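Local coordinates for Pdx2 protein (Plasmodium falciparum, PDB 2ABW) that hydrolyses glutamine to glutamate and ammonia, the latter channelled to the partner synthase Pdx1 for making pyridoxal 5'-phosphate, the active form of vitamin B6, at residues A[90-95]-A[110-115]; A[117-122]-A[156-161]. All blocks are in the same frame, centred on the assembly; numbering follows the deposited sequence. Where two conformers were deposited one is given.

Contact 1 of 2, residues A[90-95]-A[110-115]; sequences CILLSK and FSFGGL
Two phenyl rings close on Leu92, Phe110 on its CD2 branch and Phe112 against its CB. Over one face of the Phe110 ring stands Leu92 CD2, 3.9 Å from the ring centroid and 25° off the normal, a CH-pi contact displaced toward the CE2 rim; at the edge, near the ring plane, Ile91 CG2 comes more loosely to Phe110 CE2. In the Phe112 ring, CD2 lies 3.7 Å from Leu92 CB, and Phe112 CE2 more loosely reaches Leu92 CD1. Phe110 CG is anti to the backbone N (chi1 -176°) whereas Phe112 CG lies beside its own (chi1 -50°), which helps to bring both rings onto one leucine. Helices 54-60 and 63-77 supply further neighbours, Ser54 to Phe110 and Leu72 and Tyr69 to Phe112. Ser54 is assigned to the glutamine site and Ile91 lies near Arg121 of that site, so the contact flanks the pocket.

The polar part of the contact gathers on the carbonyls of Leu92, Leu93 and Ser94. Leu92 O receives Phe112 N at 2.7 Å, in the carbonyl plane, and a weak bond from Gly113 N. In the conformer described, one of two, Ser111 OG sits 2.8 Å from Leu92 O and 2.6 Å from Ser94 O, and its single proton cannot serve both fully; placed so, it also accepts from Gly113 N, closing an ST turn. Beyond the turn the chain enters a parallel bridge of Ser94 with Leu115, the start of the pairing between strands 94-98 and 115-120. Leu115 N donates to Leu93 O at 2.8 Å, while Lys95 N returns a weak bond to Leu115 O. Leu115 CD1 packs 3.8 Å from Leu93 CB, the two side chains crossing at a slant. Ser94 OG turns back to Cys90 O, which also accepts Leu93 N from the opposite face of its plane.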
loop_
_atom_site.group_PDB
_atom_site.type_symbol
_atom_site.label_atom_id
_atom_site.label_comp_id
_atom_site.label_asym_id
_atom_site.label_seq_id
_atom_site.Cartn_x
_atom_site.Cartn_y
_atom_site.Cartn_z
ATOM N N CYS A 90 3.262 -2.424 -1.888
ATOM C CA CYS A 90 4.073 -2.528 -0.656
ATOM C C CYS A 90 5.500 -2.735 -1.065
ATOM O O CYS A 90 6.383 -2.109 -0.477
ATOM C CB CYS A 90 3.577 -3.664 0.244
ATOM S SG CYS A 90 4.277 -3.631 1.889
ATOM N N ILE A 91 5.765 -3.584 -2.047
ATOM C CA ILE A 91 7.143 -3.814 -2.529
ATOM C C ILE A 91 7.777 -2.474 -2.999
ATOM O O ILE A 91 8.902 -2.144 -2.599
ATOM C CB ILE A 91 7.189 -4.843 -3.631
ATOM C CG1 ILE A 91 6.843 -6.209 -3.038
ATOM C CG2 ILE A 91 8.580 -4.852 -4.281
ATOM C CD1 ILE A 91 6.720 -7.285 -4.074
ATOM N N LEU A 92 7.002 -1.718 -3.758
ATOM C CA LEU A 92 7.491 -0.481 -4.368
ATOM C C LEU A 92 7.615 0.670 -3.374
ATOM O O LEU A 92 8.164 1.706 -3.717
ATOM C CB LEU A 92 6.608 -0.083 -5.523
ATOM C CG LEU A 92 6.701 -1.020 -6.735
ATOM C CD1 LEU A 92 5.650 -0.623 -7.778
ATOM C CD2 LEU A 92 8.125 -1.062 -7.287
ATOM N N LEU A 93 7.167 0.548 -2.158
ATOM C CA LEU A 93 7.503 1.513 -1.055
ATOM C C LEU A 93 8.748 1.121 -0.249
ATOM O O LEU A 93 9.206 1.832 0.653
ATOM C CB LEU A 93 6.344 1.682 -0.103
ATOM C CG LEU A 93 5.052 2.233 -0.680
ATOM C CD1 LEU A 93 3.901 2.326 0.316
ATOM C CD2 LEU A 93 5.344 3.728 -1.245
ATOM N N SER A 94 9.201 -0.114 -0.470
ATOM C CA SER A 94 10.186 -0.659 0.384
ATOM C C SER A 94 11.611 -0.167 0.061
ATOM O O SER A 94 11.984 0.019 -1.096
ATOM C CB SER A 94 10.168 -2.181 0.408
ATOM O OG SER A 94 8.914 -2.630 0.848
ATOM N N LYS A 95 12.451 -0.102 1.092
ATOM C CA LYS A 95 13.880 0.302 0.891
ATOM C C LYS A 95 14.715 -0.690 0.163
ATOM O O LYS A 95 15.428 -0.370 -0.830
ATOM C CB LYS A 95 14.524 0.557 2.230
ATOM C CG LYS A 95 15.971 1.058 2.158
ATOM C CD LYS A 95 16.467 1.466 3.511
ATOM C CE LYS A 95 17.785 2.282 3.390
ATOM N NZ LYS A 95 17.898 2.875 2.018
ATOM N N PHE A 110 14.204 1.622 -8.783
ATOM C CA PHE A 110 13.080 0.695 -8.772
ATOM C C PHE A 110 11.962 1.066 -7.772
ATOM O O PHE A 110 10.806 1.191 -8.162
ATOM C CB PHE A 110 13.512 -0.720 -8.445
ATOM C CG PHE A 110 12.403 -1.736 -8.522
ATOM C CD1 PHE A 110 11.970 -2.194 -9.769
ATOM C CD2 PHE A 110 11.884 -2.349 -7.375
ATOM C CE1 PHE A 110 10.971 -3.175 -9.845
ATOM C CE2 PHE A 110 10.893 -3.342 -7.456
ATOM C CZ PHE A 110 10.450 -3.738 -8.669
ATOM N N SER A 111 12.296 1.138 -6.484
ATOM C CA SER A 111 11.346 1.507 -5.475
ATOM C C SER A 111 11.077 3.031 -5.446
ATOM O O SER A 111 11.962 3.859 -5.753
ATOM C CB SER A 111 11.852 1.125 -4.103
ATOM O OG SER A 111 10.920 1.390 -3.072
ATOM N N PHE A 112 9.842 3.338 -5.053
ATOM C CA PHE A 112 9.448 4.749 -4.686
ATOM C C PHE A 112 9.983 5.088 -3.336
ATOM O O PHE A 112 10.089 6.296 -3.001
ATOM C CB PHE A 112 7.942 4.993 -4.699
ATOM C CG PHE A 112 7.221 4.561 -5.911
ATOM C CD1 PHE A 112 7.442 5.131 -7.141
ATOM C CD2 PHE A 112 6.203 3.627 -5.817
ATOM C CE1 PHE A 112 6.768 4.749 -8.279
ATOM C CE2 PHE A 112 5.542 3.245 -6.898
ATOM C CZ PHE A 112 5.811 3.777 -8.183
ATOM N N GLY A 113 10.262 4.091 -2.498
ATOM C CA GLY A 113 10.643 4.337 -1.092
ATOM C C GLY A 113 9.452 4.738 -0.213
ATOM O O GLY A 113 8.333 4.894 -0.730
ATOM N N GLY A 114 9.746 4.857 1.116
ATOM C CA GLY A 114 8.708 5.347 2.062
ATOM C C GLY A 114 8.587 4.430 3.285
ATOM O O GLY A 114 8.240 4.866 4.353
ATOM N N LEU A 115 8.850 3.143 3.088
ATOM C CA LEU A 115 8.909 2.174 4.201
ATOM C C LEU A 115 10.339 1.636 4.339
ATOM O O LEU A 115 10.848 1.009 3.378
ATOM C CB LEU A 115 7.934 1.008 3.907
ATOM C CG LEU A 115 6.455 1.409 3.845
ATOM C CD1 LEU A 115 5.660 0.252 3.364
ATOM C CD2 LEU A 115 6.016 1.950 5.163
#

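Contact 2 of 2, residues A[117-122]-A[156-161]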
loop_
_atom_site.group_PDB
_atom_site.type_symbol
_atom_site.label_atom_id
_atom_site.label_comp_id
_atom_site.label_asym_id
_atom_site.label_seq_id
_atom_site.Cartn_x
_atom_site.Cartn_y
_atom_site.Cartn_z
ATOM N N ILE A 117 12.037 -0.877 5.191
ATOM C CA ILE A 117 11.981 -2.311 5.391
ATOM C C ILE A 117 12.681 -3.016 4.239
ATOM O O ILE A 117 12.886 -2.503 3.184
ATOM C CB ILE A 117 10.516 -2.805 5.428
ATOM C CG1 ILE A 117 9.792 -2.640 4.061
ATOM C CG2 ILE A 117 9.781 -2.120 6.582
ATOM C CD1 ILE A 117 8.279 -2.951 4.068
ATOM N N THR A 118 13.058 -4.266 4.497
ATOM C CA THR A 118 13.484 -5.169 3.448
ATOM C C THR A 118 12.393 -6.154 3.180
ATOM O O THR A 118 11.835 -6.791 4.108
ATOM C CB THR A 118 14.699 -6.002 3.920
ATOM O OG1 THR A 118 15.784 -5.122 4.218
ATOM C CG2 THR A 118 15.150 -7.001 2.946
ATOM N N ILE A 119 11.988 -6.243 1.934
ATOM C CA ILE A 119 10.889 -7.097 1.535
ATOM C C ILE A 119 11.341 -8.088 0.426
ATOM O O ILE A 119 12.218 -7.730 -0.419
ATOM C CB ILE A 119 9.728 -6.258 1.075
ATOM C CG1 ILE A 119 8.422 -7.034 1.094
ATOM C CG2 ILE A 119 10.046 -5.646 -0.344
ATOM C CD1 ILE A 119 7.199 -6.087 0.909
ATOM N N CYS A 120 10.797 -9.289 0.435
ATOM C CA CYS A 120 11.117 -10.378 -0.476
ATOM C C CYS A 120 9.898 -10.768 -1.265
ATOM O O CYS A 120 8.807 -10.978 -0.716
ATOM C CB CYS A 120 11.530 -11.599 0.300
ATOM S SG CYS A 120 12.760 -11.214 1.428
ATOM N N ARG A 121 10.051 -10.866 -2.565
ATOM C CA ARG A 121 8.881 -11.153 -3.348
ATOM C C ARG A 121 8.612 -12.598 -3.266
ATOM O O ARG A 121 7.462 -12.977 -3.317
ATOM C CB ARG A 121 9.003 -10.652 -4.792
ATOM C CG ARG A 121 8.979 -11.653 -5.772
ATOM C CD ARG A 121 8.590 -11.093 -7.100
ATOM N NE ARG A 121 9.010 -11.999 -8.148
ATOM C CZ ARG A 121 8.874 -11.753 -9.457
ATOM N NH1 ARG A 121 8.291 -10.635 -9.880
ATOM N NH2 ARG A 121 9.322 -12.637 -10.350
ATOM N N ASN A 122 9.670 -13.405 -3.178
ATOM C CA ASN A 122 9.613 -14.837 -3.408
ATOM C C ASN A 122 8.246 -15.484 -3.506
ATOM O O ASN A 122 7.720 -15.890 -2.473
ATOM N N PRO A 156 4.133 -10.955 -0.501
ATOM C CA PRO A 156 5.546 -10.668 -0.286
ATOM C C PRO A 156 5.828 -10.831 1.210
ATOM O O PRO A 156 4.883 -10.782 2.029
ATOM C CB PRO A 156 5.694 -9.222 -0.733
ATOM C CG PRO A 156 4.385 -8.651 -0.585
ATOM C CD PRO A 156 3.437 -9.742 -0.928
ATOM N N TYR A 157 7.096 -11.010 1.536
ATOM C CA TYR A 157 7.544 -11.257 2.894
ATOM C C TYR A 157 8.419 -10.151 3.376
ATOM O O TYR A 157 9.475 -9.867 2.849
ATOM C CB TYR A 157 8.267 -12.592 2.946
ATOM C CG TYR A 157 8.849 -12.925 4.282
ATOM C CD1 TYR A 157 8.044 -13.338 5.333
ATOM C CD2 TYR A 157 10.195 -12.894 4.483
ATOM C CE1 TYR A 157 8.605 -13.669 6.571
ATOM C CE2 TYR A 157 10.750 -13.217 5.711
ATOM C CZ TYR A 157 9.946 -13.569 6.732
ATOM O OH TYR A 157 10.531 -13.906 7.943
ATOM N N ILE A 158 8.045 -9.558 4.513
ATOM C CA ILE A 158 8.823 -8.500 5.134
ATOM C C ILE A 158 9.881 -9.112 6.045
ATOM O O ILE A 158 9.564 -9.609 7.160
ATOM C CB ILE A 158 7.901 -7.543 5.888
ATOM C CG1 ILE A 158 6.949 -6.865 4.916
ATOM C CG2 ILE A 158 8.720 -6.567 6.685
ATOM C CD1 ILE A 158 5.776 -5.977 5.511
ATOM N N ARG A 159 11.121 -9.129 5.593
ATOM C CA ARG A 159 12.185 -9.825 6.219
ATOM C C ARG A 159 12.818 -8.981 7.303
ATOM O O ARG A 159 13.356 -9.544 8.286
ATOM C CB ARG A 159 13.214 -10.232 5.223
ATOM C CG ARG A 159 14.332 -11.137 5.784
ATOM C CD ARG A 159 15.229 -11.681 4.698
ATOM N NE ARG A 159 16.113 -10.696 4.092
ATOM C CZ ARG A 159 17.191 -10.195 4.685
ATOM N NH1 ARG A 159 17.483 -10.454 5.945
ATOM N NH2 ARG A 159 17.899 -9.305 4.058
ATOM N N GLU A 160 12.909 -7.669 7.103
ATOM C CA GLU A 160 13.609 -6.786 8.060
ATOM C C GLU A 160 12.832 -5.470 8.244
ATOM O O GLU A 160 12.451 -4.855 7.258
ATOM C CB GLU A 160 14.998 -6.425 7.556
ATOM C CG GLU A 160 15.915 -7.608 7.287
ATOM C CD GLU A 160 17.306 -7.212 6.766
ATOM O OE1 GLU A 160 17.357 -6.228 5.957
ATOM O OE2 GLU A 160 18.284 -7.843 7.217
ATOM N N ILE A 161 12.788 -4.999 9.486
ATOM C CA ILE A 161 12.415 -3.618 9.819
ATOM C C ILE A 161 13.751 -2.890 10.017
ATOM O O ILE A 161 14.599 -3.366 10.795
ATOM C CB ILE A 161 11.574 -3.579 11.072
ATOM C CG1 ILE A 161 10.271 -4.377 10.911
ATOM C CG2 ILE A 161 11.228 -2.149 11.501
ATOM C CD1 ILE A 161 9.387 -4.010 9.724
#
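Thr118 lies alongside Glu160, both side chains pointing the same way, and its OG1 donates to Glu160 OE1 at 2.6 Å, meeting the carboxylate on its anti side and 16° out of its plane. Of the single residues Thr118, Cys120 and Ile117 lose the most surface, Ile117 on the other face of the sheet. With OG1 beside the backbone N (chi1 -61°), Thr118 CG2 is left to approach the Arg159 guanidinium obliquely, 3.8 Å from Arg159 NH2. That guanidinium has its stronger partner in Glu98 on strand 94-98; its NH1 also forms a salt bridge to Glu160 OE2, whose hydrogen bond is poorly angled and weak, and Glu160 CG lies over one face, toward the rim.

Antiparallel strands 115-120 and 157-161 pair here, and the register slips by one residue: Arg159 and Glu160 both face Thr118, a classic beta bulge. Thr118 O accordingly takes Arg159 N at 2.9 Å and, weakly, Glu160 N. On the far side of the bulge Cys120 and Tyr157 exchange two backbone bonds, and Cys120 SG, in one of two conformers, is 3.9 Å from Arg159 CB.

On the opposite face Ile117 CG2 meets Ile161 CD1 at 3.7 Å. Ile119 CD1 reaches Pro156 CB at 3.8 Å, and this proline lies near Cys87, the assigned nucleophile; Arg121, next after Cys120, is assigned to the glutamine-binding site.

Contact 1 is largely buried, whereas contact 2 is only partly so, with Tyr157 and Arg159 exposed. Both involve the small three-stranded sheet, in which strand 115-120 lies centrally: residues 90-95 with 110-115 start its parallel side, and residues 117-122 with 156-161 form its antiparallel side. Their centres are 11 Å apart, and they meet where Ser94 OG packs 3.3 Å from Ile117 CD1 and Cys90 SG 3.9 Å from Ile119 CD1. The chemistry follows the setting. Contact 1 combines aromatic-leucine packing with carbonyls bonded by a turn; contact 2 has antiparallel pairing interrupted by a bulge, apolar on the isoleucine face, polar and partly charged on the Thr118 face.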